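Local coordinates for protein aspartate-semialdehyde dehydrogenase (Thermus thermophilus, PDB 2YV3) that probably catalyses the NADPH-dependent reductive dephosphorylation of L-aspartyl-4-phosphate to L-aspartate semialdehyde, a step toward lysine, methionine and threonine, at residues E107-R110 against E111-F114; L165-E168 against T169-L173. All blocks are in the same frame, centred on the assembly; numbering follows the deposited sequence.

Interaction 1 (E107-R110 against E111-F114); sequences EVNR and EKIF
Two successive backbone bonds bind Asn109 and Arg110 to the residues three further on. Lys112 N donates to Asn109 O at 2.6 Å, and Ile113 N follows with Arg110 O at 2.9 Å. Glu111 folds back over the same turn, bent at chi2 (-88°), which brings its OE2 to 2.7 Å from Val108 O. Such i to i+3 bonding describes a tight helix-like turn, here set in the long loop between strands 87-90 and 119-121 of the NAD-binding domain. On one flank Lys112 crosses the Asn109 side chain at about a right angle, its CG 3.4 Å from Asn109 CB. The Asn109 amide has its polar partners outside the turn, in weak hydrogen bonds: ND2 to Leu103 O and Ile217 O, OD1 to Val105 N. Along another flank the Arg110 chain, extended from CG to NE, carries CZ of its guanidinium to the edge of the Phe114 ring, the two planes 57° apart; the exact spacing is doubtful, because the groups are modelled too close. Shortening Arg110 to an alanine is likely to leave that ring edge without its neighbour and to lose the touch on Leu328. Ile113 CG2 lies over one face of the Phe114 ring, offset toward the rim.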
loop_
_atom_site.group_PDB
_atom_site.type_symbol
_atom_site.label_atom_id
_atom_site.label_comp_id
_atom_site.label_asym_id
_atom_site.label_seq_id
_atom_site.Cartn_x
_atom_site.Cartn_y
_atom_site.Cartn_z
ATOM N N GLU A 107 16.479 13.702 -15.130
ATOM C CA GLU A 107 16.324 14.719 -14.102
ATOM C C GLU A 107 17.533 14.724 -13.189
ATOM O O GLU A 107 17.826 15.722 -12.537
ATOM C CB GLU A 107 15.071 14.471 -13.273
ATOM C CG GLU A 107 13.799 14.721 -14.033
ATOM C CD GLU A 107 13.727 13.903 -15.297
ATOM O OE1 GLU A 107 14.074 12.697 -15.244
ATOM O OE2 GLU A 107 13.322 14.461 -16.342
ATOM N N VAL A 108 18.243 13.601 -13.168
ATOM C CA VAL A 108 19.417 13.440 -12.325
ATOM C C VAL A 108 20.743 13.506 -13.069
ATOM O O VAL A 108 21.280 14.588 -13.312
ATOM C CB VAL A 108 19.373 12.099 -11.559
ATOM C CG1 VAL A 108 20.588 11.988 -10.646
ATOM C CG2 VAL A 108 18.072 11.985 -10.763
ATOM N N ASN A 109 21.257 12.343 -13.449
ATOM C CA ASN A 109 22.553 12.251 -14.104
ATOM C C ASN A 109 22.660 12.284 -15.632
ATOM O O ASN A 109 23.438 11.516 -16.193
ATOM C CB ASN A 109 23.288 11.006 -13.573
ATOM C CG ASN A 109 22.427 9.743 -13.613
ATOM O OD1 ASN A 109 21.821 9.416 -14.635
ATOM N ND2 ASN A 109 22.381 9.024 -12.499
ATOM N N ARG A 110 21.913 13.164 -16.305
ATOM C CA ARG A 110 21.972 13.286 -17.774
ATOM C C ARG A 110 23.424 13.265 -18.213
ATOM O O ARG A 110 23.761 12.785 -19.302
ATOM C CB ARG A 110 21.343 14.602 -18.215
ATOM C CG ARG A 110 21.723 15.109 -19.602
ATOM C CD ARG A 110 21.257 16.570 -19.740
ATOM N NE ARG A 110 21.480 17.145 -21.064
ATOM C CZ ARG A 110 22.645 17.125 -21.705
ATOM N NH1 ARG A 110 23.703 16.550 -21.140
ATOM N NH2 ARG A 110 22.757 17.682 -22.908
ATOM N N GLU A 111 24.272 13.809 -17.348
ATOM C CA GLU A 111 25.708 13.864 -17.562
ATOM C C GLU A 111 26.258 12.497 -17.977
ATOM O O GLU A 111 27.182 12.406 -18.780
ATOM C CB GLU A 111 26.390 14.326 -16.267
ATOM C CG GLU A 111 25.525 14.126 -14.994
ATOM C CD GLU A 111 24.607 15.309 -14.712
ATOM O OE1 GLU A 111 25.131 16.372 -14.310
ATOM O OE2 GLU A 111 23.373 15.184 -14.900
ATOM N N LYS A 112 25.683 11.431 -17.434
ATOM C CA LYS A 112 26.139 10.080 -17.759
ATOM C C LYS A 112 25.853 9.618 -19.188
ATOM O O LYS A 112 26.535 8.732 -19.684
ATOM C CB LYS A 112 25.554 9.072 -16.761
ATOM C CG LYS A 112 25.811 9.435 -15.294
ATOM C CD LYS A 112 27.262 9.869 -15.061
ATOM C CE LYS A 112 27.502 10.411 -13.627
ATOM N NZ LYS A 112 26.679 11.613 -13.196
ATOM N N ILE A 113 24.859 10.210 -19.847
ATOM C CA ILE A 113 24.521 9.826 -21.219
ATOM C C ILE A 113 25.748 9.812 -22.136
ATOM O O ILE A 113 25.887 8.964 -23.020
ATOM C CB ILE A 113 23.484 10.804 -21.857
ATOM C CG1 ILE A 113 22.099 10.617 -21.223
ATOM C CG2 ILE A 113 23.418 10.594 -23.356
ATOM C CD1 ILE A 113 20.993 11.406 -21.906
ATOM N N PHE A 114 26.651 10.751 -21.921
ATOM C CA PHE A 114 27.805 10.836 -22.791
ATOM C C PHE A 114 29.010 10.091 -22.234
ATOM O O PHE A 114 30.125 10.180 -22.760
ATOM C CB PHE A 114 28.083 12.311 -23.071
ATOM C CG PHE A 114 26.837 13.089 -23.427
ATOM C CD1 PHE A 114 26.133 12.803 -24.597
ATOM C CD2 PHE A 114 26.317 14.043 -22.554
ATOM C CE1 PHE A 114 24.930 13.447 -24.887
ATOM C CE2 PHE A 114 25.121 14.687 -22.835
ATOM C CZ PHE A 114 24.423 14.388 -24.004
#

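Interaction 2 (L165-E168 against T169-L173); sequences LLTE and THRFL
Glu168, Thr169 and Arg171 carry most of this contact, which lies within a single alpha-helix, 159-173, of the dimerisation domain and illustrates how side chains one turn apart add to the regular i to i+4 bonding. Glu168 and Arg171 lie side by side and point the same way, forming a salt bridge between Glu168 OE1 and Arg171 NH1 at 3.0 Å, although the place of NH1 is less certain in the model. The two flat groups are not coplanar: carboxylate and guanidinium are turned 67° apart. Bends in both chains, at chi2 of Glu168 (-47°) and chi3 of Arg171, bring the charges together. The other carboxylate oxygen, OE2, accepts a hydrogen bond from the backbone N of Lys179, so the buried Glu168 joins the helix to the segment that follows it.

The helix backbone supplies its own bonds here, Arg171 N to Thr167 O at 3.0 Å and Phe172 N to Glu168 O at 2.9 Å. On a different flank Leu165 and Thr169 also lie alongside each other, and the neighbouring surface meets the second subunit: Leu165 packs on Phe189 of that subunit, and Thr169 on its counterpart Thr169 there. With OG1 of Thr169 placed beside its own backbone N (chi1 -50°), the hydroxyl turns back along the helix. Leu165 O is consequently gripped twice, by Thr169 N at 3.1 Å from above the carbonyl plane and by Thr169 OG1 at 2.5 Å within that plane.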
loop_
_atom_site.group_PDB
_atom_site.type_symbol
_atom_site.label_atom_id
_atom_site.label_comp_id
_atom_site.label_asym_id
_atom_site.label_seq_id
_atom_site.Cartn_x
_atom_site.Cartn_y
_atom_site.Cartn_z
ATOM N N LEU A 165 -6.417 -8.552 -14.765
ATOM C CA LEU A 165 -7.091 -7.851 -13.699
ATOM C C LEU A 165 -8.504 -7.411 -14.104
ATOM O O LEU A 165 -9.411 -7.398 -13.273
ATOM C CB LEU A 165 -6.225 -6.664 -13.242
ATOM C CG LEU A 165 -6.617 -5.875 -11.984
ATOM C CD1 LEU A 165 -7.107 -6.779 -10.883
ATOM C CD2 LEU A 165 -5.402 -5.105 -11.501
ATOM N N LEU A 166 -8.698 -7.072 -15.372
ATOM C CA LEU A 166 -10.002 -6.636 -15.823
ATOM C C LEU A 166 -10.968 -7.806 -15.792
ATOM O O LEU A 166 -11.995 -7.776 -15.109
ATOM C CB LEU A 166 -9.921 -6.084 -17.256
ATOM C CG LEU A 166 -9.022 -4.875 -17.550
ATOM C CD1 LEU A 166 -8.965 -4.670 -19.045
ATOM C CD2 LEU A 166 -9.532 -3.618 -16.827
ATOM N N THR A 167 -10.619 -8.833 -16.555
ATOM C CA THR A 167 -11.409 -10.033 -16.663
ATOM C C THR A 167 -11.597 -10.706 -15.316
ATOM O O THR A 167 -12.695 -11.100 -14.977
ATOM C CB THR A 167 -10.756 -11.018 -17.664
ATOM O OG1 THR A 167 -11.372 -12.304 -17.558
ATOM C CG2 THR A 167 -9.283 -11.158 -17.384
ATOM N N GLU A 168 -10.541 -10.826 -14.530
ATOM C CA GLU A 168 -10.665 -11.474 -13.231
ATOM C C GLU A 168 -11.568 -10.747 -12.245
ATOM O O GLU A 168 -12.447 -11.359 -11.633
ATOM C CB GLU A 168 -9.284 -11.685 -12.607
ATOM C CG GLU A 168 -8.434 -12.717 -13.351
ATOM C CD GLU A 168 -9.207 -14.002 -13.674
ATOM O OE1 GLU A 168 -9.774 -14.090 -14.791
ATOM O OE2 GLU A 168 -9.262 -14.914 -12.807
ATOM N N THR A 169 -11.353 -9.446 -12.075
ATOM C CA THR A 169 -12.174 -8.680 -11.152
ATOM C C THR A 169 -13.614 -8.813 -11.639
ATOM O O THR A 169 -14.563 -8.686 -10.868
ATOM C CB THR A 169 -11.768 -7.181 -11.122
ATOM O OG1 THR A 169 -10.352 -7.062 -10.938
ATOM C CG2 THR A 169 -12.460 -6.466 -9.968
ATOM N N HIS A 170 -13.758 -9.101 -12.928
ATOM C CA HIS A 170 -15.073 -9.242 -13.538
ATOM C C HIS A 170 -15.781 -10.523 -13.118
ATOM O O HIS A 170 -16.956 -10.515 -12.727
ATOM C CB HIS A 170 -14.963 -9.197 -15.064
ATOM C CG HIS A 170 -16.220 -8.737 -15.735
ATOM N ND1 HIS A 170 -16.217 -7.931 -16.855
ATOM C CD2 HIS A 170 -17.522 -8.947 -15.425
ATOM C CE1 HIS A 170 -17.463 -7.663 -17.204
ATOM N NE2 HIS A 170 -18.274 -8.268 -16.351
ATOM N N ARG A 171 -15.069 -11.633 -13.215
ATOM C CA ARG A 171 -15.644 -12.902 -12.821
ATOM C C ARG A 171 -15.867 -12.883 -11.305
ATOM O O ARG A 171 -16.852 -13.427 -10.815
ATOM C CB ARG A 171 -14.721 -14.031 -13.266
ATOM C CG ARG A 171 -14.722 -14.268 -14.788
ATOM C CD ARG A 171 -13.593 -15.213 -15.150
ATOM N NE ARG A 171 -13.517 -16.309 -14.185
ATOM C CZ ARG A 171 -12.402 -16.964 -13.871
ATOM N NH1 ARG A 171 -11.255 -16.634 -14.450
ATOM N NH2 ARG A 171 -12.431 -17.946 -12.972
ATOM N N PHE A 172 -14.967 -12.221 -10.577
ATOM C CA PHE A 172 -15.095 -12.082 -9.120
ATOM C C PHE A 172 -16.517 -11.554 -8.825
ATOM O O PHE A 172 -17.306 -12.212 -8.157
ATOM C CB PHE A 172 -14.050 -11.085 -8.574
ATOM C CG PHE A 172 -14.071 -10.947 -7.072
ATOM C CD1 PHE A 172 -13.502 -11.919 -6.260
ATOM C CD2 PHE A 172 -14.756 -9.896 -6.466
ATOM C CE1 PHE A 172 -13.625 -11.858 -4.865
ATOM C CE2 PHE A 172 -14.885 -9.824 -5.068
ATOM C CZ PHE A 172 -14.323 -10.807 -4.269
ATOM N N LEU A 173 -16.840 -10.367 -9.339
ATOM C CA LEU A 173 -18.162 -9.779 -9.139
ATOM C C LEU A 173 -19.319 -10.694 -9.505
ATOM O O LEU A 173 -20.447 -10.464 -9.079
ATOM C CB LEU A 173 -18.292 -8.485 -9.939
ATOM C CG LEU A 173 -17.700 -7.257 -9.257
ATOM C CD1 LEU A 173 -18.442 -7.037 -7.937
ATOM C CD2 LEU A 173 -16.222 -7.447 -8.997
#

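Overall arrangement
Both interactions show how a short continuous stretch is held by bonds between near neighbours in sequence, yet they serve separate parts of the molecule. Interaction 1 comes first along the chain, in the loop between strands 87-90 and 119-121 of the NAD-binding domain; interaction 2 follows on helix 159-173 of the dimerisation domain. Their centres are 42 Å apart, on opposite sides of the chain's centre, and their nearest atoms stay about 27 Å from each other. Strand 119-121, helix 125-141 and strand 143-151 intervene in sequence. Residues 107-114 touch no second subunit, whereas 165-173 pack against one, consistent with the reported homodimer.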